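PDB 3P3D: nucleoporin 53 from Pichia guilliermondii, which is probably a structural constituent of the nuclear pore complex, this piece being its RNA recognition motif (RRM) domain. Local coordinates for residues Y69-P72 / A73-V76. Residues are numbered along the deposited sequence; the frame is centred on the assembly and turned at random.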
# COMPACT_ATOMS: atom_id res chain seq x y z
N TYR A 69 -7.02 -4.98 0.01
CA TYR A 69 -7.24 -6.14 -0.82
C TYR A 69 -8.66 -6.77 -0.64
O TYR A 69 -9.42 -6.30 0.18
CB TYR A 69 -6.16 -7.18 -0.47
CG TYR A 69 -4.75 -6.73 -0.78
CD1 TYR A 69 -4.26 -6.78 -2.08
CD2 TYR A 69 -3.91 -6.26 0.23
CE1 TYR A 69 -2.96 -6.37 -2.37
CE2 TYR A 69 -2.61 -5.88 -0.05
CZ TYR A 69 -2.14 -5.93 -1.35
OH TYR A 69 -0.87 -5.49 -1.63
N ASP A 70 -9.01 -7.81 -1.43
CA ASP A 70 -10.29 -8.58 -1.35
C ASP A 70 -10.34 -9.63 -0.25
O ASP A 70 -11.43 -10.20 0.00
CB ASP A 70 -10.51 -9.49 -2.56
CG ASP A 70 -10.57 -8.77 -3.85
OD1 ASP A 70 -10.57 -9.46 -4.91
OD2 ASP A 70 -10.61 -7.52 -3.79
N ASN A 71 -9.18 -10.00 0.30
CA ASN A 71 -9.11 -11.23 1.08
C ASN A 71 -7.99 -11.21 2.10
O ASN A 71 -7.07 -10.44 1.96
CB ASN A 71 -8.98 -12.44 0.15
CG ASN A 71 -7.62 -12.55 -0.49
OD1 ASN A 71 -6.77 -13.30 -0.03
ND2 ASN A 71 -7.41 -11.80 -1.54
N PRO A 72 -8.08 -12.03 3.15
CA PRO A 72 -7.03 -12.01 4.17
C PRO A 72 -5.67 -12.46 3.67
O PRO A 72 -4.65 -11.92 4.10
CB PRO A 72 -7.53 -12.98 5.25
CG PRO A 72 -8.98 -13.01 5.09
CD PRO A 72 -9.28 -12.73 3.63
N ALA A 73 -5.66 -13.45 2.79
CA ALA A 73 -4.41 -14.03 2.25
C ALA A 73 -3.52 -12.97 1.61
O ALA A 73 -2.31 -12.94 1.87
CB ALA A 73 -4.72 -15.13 1.25
N SER A 74 -4.11 -12.11 0.79
CA SER A 74 -3.37 -11.06 0.10
C SER A 74 -2.71 -10.10 1.07
O SER A 74 -1.55 -9.73 0.87
CB SER A 74 -4.25 -10.31 -0.91
OG SER A 74 -4.55 -11.12 -2.03
N ALA A 75 -3.41 -9.72 2.13
CA ALA A 75 -2.88 -8.80 3.14
C ALA A 75 -1.72 -9.46 3.89
O ALA A 75 -0.66 -8.86 4.09
CB ALA A 75 -3.99 -8.36 4.14
N VAL A 76 -1.92 -10.71 4.28
CA VAL A 76 -0.89 -11.49 4.97
C VAL A 76 0.37 -11.55 4.10
O VAL A 76 1.46 -11.30 4.59
CB VAL A 76 -1.43 -12.93 5.27
CG1 VAL A 76 -0.33 -13.85 5.68
CG2 VAL A 76 -2.48 -12.87 6.35
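A73 brings its methyl CB up tightly to the side-chain amide of N71, 3.0 Å from OD1, the same oxygen that caps S74 N. S74 meets that amide twice. Its backbone N donates to N71 OD1 at 3.0 Å, from above the carbonyl plane and 48° out of it. Its OG accepts from N71 ND2, also at 3.0 Å, with OG 23° out of the N71 amide plane. N71 is thus the N-cap of helix 72-79. Its CG lies between the backbone N and the carbonyl carbon (chi1 73°), which turns the amide back over the first helical turn. With an alanine in place of N71, S74 N would probably lose its capping acceptor and S74 OG the amide N-H that it accepts. S74 OG also bonds F30 O. Helix 72-79 is the second helix of the beta-alpha-beta-beta-alpha-beta RRM fold, and the loop 69-71 leads into it from strand 64-68 of the antiparallel sheet. The buried Y69 ring lies against S74. S74 CB packs 3.6 Å from Y69 CG, and S74 O lies over one face of the Y69 ring, offset toward the rim. The Y69 hydroxyl reaches on to bond F27 O. A75 adds a looser apolar contact, its CB 4.4 Å from Y69 CD2. V76 N donates to P72 O at 3.0 Å, a backbone bond of the first helical turn. V76 CG2 rests 3.3 Å from that same P72 O.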